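Local structure of putative aminopeptidase (Leishmania major, 5NTH) at residues C210-L215 with A331-V336. The protein probably removes amino-terminal residues from peptides as a manganese-dependent aminopeptidase of the M17 leucyl aminopeptidase family. Sequence-based numbering, arbitrary orientation.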
ATOM      1  N   CYS A 210       2.744 -42.993  13.253  1.00 26.61           N
ATOM      2  CA  CYS A 210       2.740 -42.015  14.346  1.00 26.54           C
ATOM      3  C   CYS A 210       4.115 -41.399  14.507  1.00 25.04           C
ATOM      4  O   CYS A 210       4.226 -40.195  14.531  1.00 24.18           O
ATOM      5  CB  CYS A 210       2.294 -42.644  15.660  1.00 27.56           C
ATOM      6  SG  CYS A 210       0.534 -43.017  15.675  1.00 29.80           S
ATOM      7  N   THR A 211       5.155 -42.233  14.576  1.00 24.07           N
ATOM      8  CA  THR A 211       6.536 -41.752  14.691  1.00 23.44           C
ATOM      9  C   THR A 211       6.911 -40.829  13.537  1.00 23.22           C
ATOM     10  O   THR A 211       7.516 -39.775  13.769  1.00 23.00           O
ATOM     11  CB  THR A 211       7.535 -42.919  14.760  1.00 23.54           C
ATOM     12  OG1 THR A 211       7.378 -43.621  15.992  1.00 24.25           O
ATOM     13  CG2 THR A 211       8.984 -42.457  14.673  1.00 23.73           C
ATOM     14  N   SER A 212       6.570 -41.235  12.312  1.00 22.51           N
ATOM     15  CA  SER A 212       6.858 -40.425  11.144  1.00 22.46           C
ATOM     16  C   SER A 212       6.055 -39.125  11.080  1.00 22.24           C
ATOM     17  O   SER A 212       6.595 -38.110  10.672  1.00 22.20           O
ATOM     18  CB  SER A 212       6.675 -41.204   9.821  1.00 22.73           C
ATOM     19  OG  SER A 212       7.889 -41.834   9.416  1.00 22.82           O
ATOM     20  N   VAL A 213       4.775 -39.143  11.410  1.00 21.96           N
ATOM     21  CA  VAL A 213       4.004 -37.904  11.384  1.00 22.21           C
ATOM     22  C   VAL A 213       4.641 -36.913  12.386  1.00 22.85           C
ATOM     23  O   VAL A 213       4.948 -35.765  12.059  1.00 23.63           O
ATOM     24  CB  VAL A 213       2.535 -38.138  11.761  1.00 22.31           C
ATOM     25  CG1 VAL A 213       1.864 -36.861  12.217  1.00 22.64           C
ATOM     26  CG2 VAL A 213       1.754 -38.712  10.613  1.00 22.32           C
ATOM     27  N   GLN A 214       4.858 -37.372  13.603  1.00 22.63           N
ATOM     28  CA  GLN A 214       5.481 -36.532  14.612  1.00 22.80           C
ATOM     29  C   GLN A 214       6.934 -36.104  14.367  1.00 23.06           C
ATOM     30  O   GLN A 214       7.310 -35.003  14.771  1.00 23.27           O
ATOM     31  CB  GLN A 214       5.367 -37.192  15.968  1.00 22.39           C
ATOM     32  CG  GLN A 214       3.986 -36.980  16.525  1.00 22.32           C
ATOM     33  CD  GLN A 214       3.820 -37.622  17.855  1.00 22.00           C
ATOM     34  OE1 GLN A 214       4.729 -38.260  18.335  1.00 21.99           O
ATOM     35  NE2 GLN A 214       2.659 -37.464  18.453  1.00 21.93           N
ATOM     36  N   LEU A 215       7.751 -36.952  13.752  1.00 23.26           N
ATOM     37  CA  LEU A 215       9.079 -36.507  13.345  1.00 24.02           C
ATOM     38  C   LEU A 215       8.894 -35.365  12.337  1.00 24.57           C
ATOM     39  O   LEU A 215       9.594 -34.362  12.355  1.00 24.70           O
ATOM     40  CB  LEU A 215       9.886 -37.628  12.713  1.00 23.93           C
ATOM     41  CG  LEU A 215      11.220 -37.199  12.136  1.00 24.18           C
ATOM     42  CD1 LEU A 215      12.013 -36.291  13.063  1.00 24.39           C
ATOM     43  CD2 LEU A 215      12.054 -38.404  11.791  1.00 24.53           C
ATOM     44  N   ALA A 331       7.600 -40.010   5.183  1.00 28.04           N
ATOM     45  CA  ALA A 331       6.903 -41.089   4.474  1.00 26.78           C
ATOM     46  C   ALA A 331       7.872 -42.163   3.997  1.00 26.57           C
ATOM     47  O   ALA A 331       7.638 -43.359   4.232  1.00 27.70           O
ATOM     48  CB  ALA A 331       6.105 -40.573   3.310  1.00 26.32           C
ATOM     49  N   PHE A 332       8.967 -41.777   3.358  1.00 25.77           N
ATOM     50  CA  PHE A 332      10.031 -42.763   3.020  1.00 25.29           C
ATOM     51  C   PHE A 332      10.408 -43.681   4.202  1.00 25.95           C
ATOM     52  O   PHE A 332      10.506 -44.892   4.046  1.00 26.56           O
ATOM     53  CB  PHE A 332      11.270 -42.061   2.503  1.00 24.21           C
ATOM     54  CG  PHE A 332      12.430 -42.969   2.206  1.00 23.33           C
ATOM     55  CD1 PHE A 332      12.511 -43.635   0.999  1.00 23.24           C
ATOM     56  CD2 PHE A 332      13.478 -43.076   3.092  1.00 22.84           C
ATOM     57  CE1 PHE A 332      13.613 -44.428   0.701  1.00 23.26           C
ATOM     58  CE2 PHE A 332      14.576 -43.855   2.810  1.00 22.85           C
ATOM     59  CZ  PHE A 332      14.641 -44.554   1.616  1.00 23.18           C
ATOM     60  N   ILE A 333      10.569 -43.094   5.378  1.00 26.79           N
ATOM     61  CA  ILE A 333      11.023 -43.802   6.572  1.00 26.56           C
ATOM     62  C   ILE A 333      10.007 -44.834   6.999  1.00 26.49           C
ATOM     63  O   ILE A 333      10.380 -45.968   7.286  1.00 27.64           O
ATOM     64  CB  ILE A 333      11.275 -42.802   7.707  1.00 26.81           C
ATOM     65  CG1 ILE A 333      12.515 -41.992   7.329  1.00 27.76           C
ATOM     66  CG2 ILE A 333      11.427 -43.499   9.066  1.00 26.61           C
ATOM     67  CD1 ILE A 333      12.902 -40.928   8.339  1.00 28.33           C
ATOM     68  N   ALA A 334       8.744 -44.422   7.044  1.00 25.31           N
ATOM     69  CA  ALA A 334       7.652 -45.272   7.459  1.00 25.09           C
ATOM     70  C   ALA A 334       7.436 -46.439   6.486  1.00 25.91           C
ATOM     71  O   ALA A 334       7.294 -47.600   6.905  1.00 26.50           O
ATOM     72  CB  ALA A 334       6.395 -44.459   7.558  1.00 24.83           C
ATOM     73  N   VAL A 335       7.406 -46.115   5.196  1.00 25.88           N
ATOM     74  CA  VAL A 335       7.314 -47.117   4.145  1.00 25.92           C
ATOM     75  C   VAL A 335       8.442 -48.118   4.246  1.00 26.40           C
ATOM     76  O   VAL A 335       8.188 -49.293   4.373  1.00 27.09           O
ATOM     77  CB  VAL A 335       7.350 -46.508   2.751  1.00 25.76           C
ATOM     78  CG1 VAL A 335       7.507 -47.589   1.704  1.00 25.59           C
ATOM     79  CG2 VAL A 335       6.062 -45.740   2.504  1.00 26.37           C
ATOM     80  N   VAL A 336       9.682 -47.665   4.195  1.00 26.64           N
ATOM     81  CA  VAL A 336      10.790 -48.582   4.386  1.00 27.24           C
ATOM     82  C   VAL A 336      10.700 -49.386   5.682  1.00 28.72           C
ATOM     83  O   VAL A 336      11.065 -50.557   5.708  1.00 30.09           O
ATOM     84  CB  VAL A 336      12.128 -47.863   4.302  1.00 27.49           C
ATOM     85  CG1 VAL A 336      13.270 -48.710   4.860  1.00 28.05           C
ATOM     86  CG2 VAL A 336      12.410 -47.487   2.871  1.00 27.38           C
TER
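Ser212 and Ala334 meet between two nearly antiparallel helices, whose short segments run at 167° with axes 8.9 Å apart. The serine side chain is directed at the other helix and its hydroxyl comes in at a slant, Ser212 OG lying 3.5 Å from Ala334 CB, and Ser212 CB stands 4.0 Å from Ala334 CB. Two such small residues suit this place, for they let the backbones approach until the CA atoms of Ser212 and Ala334 are 6.1 Å apart. The buried hydroxyl hydrogen-bonds to the carbonyl oxygen of Cys330, one turn before Ala334 on the facing helix.

Ile333 flanks the serine with its branched carbon, Ser212 OG sitting 3.9 Å from Ile333 CB and equally near CG2. With CG2 anti to the backbone N, CG1 is left beside that N (chi1 -70°), and its extended branch carries CD1 toward Leu215. There Leu215 CD2 and Ile333 CD1 just touch, at 4.4 Å; these longer aliphatic chains meet beside the small pair.

Tyr239 of helix 229-243 packs against both Leu215 and Ile333, and Val528 of helix 528-536 against Ser212. Helix 203-221 thus packs on helix 323-341 of the catalytic domain and, through Cys210 and Val213, on helix 148-156 of the N-terminal domain.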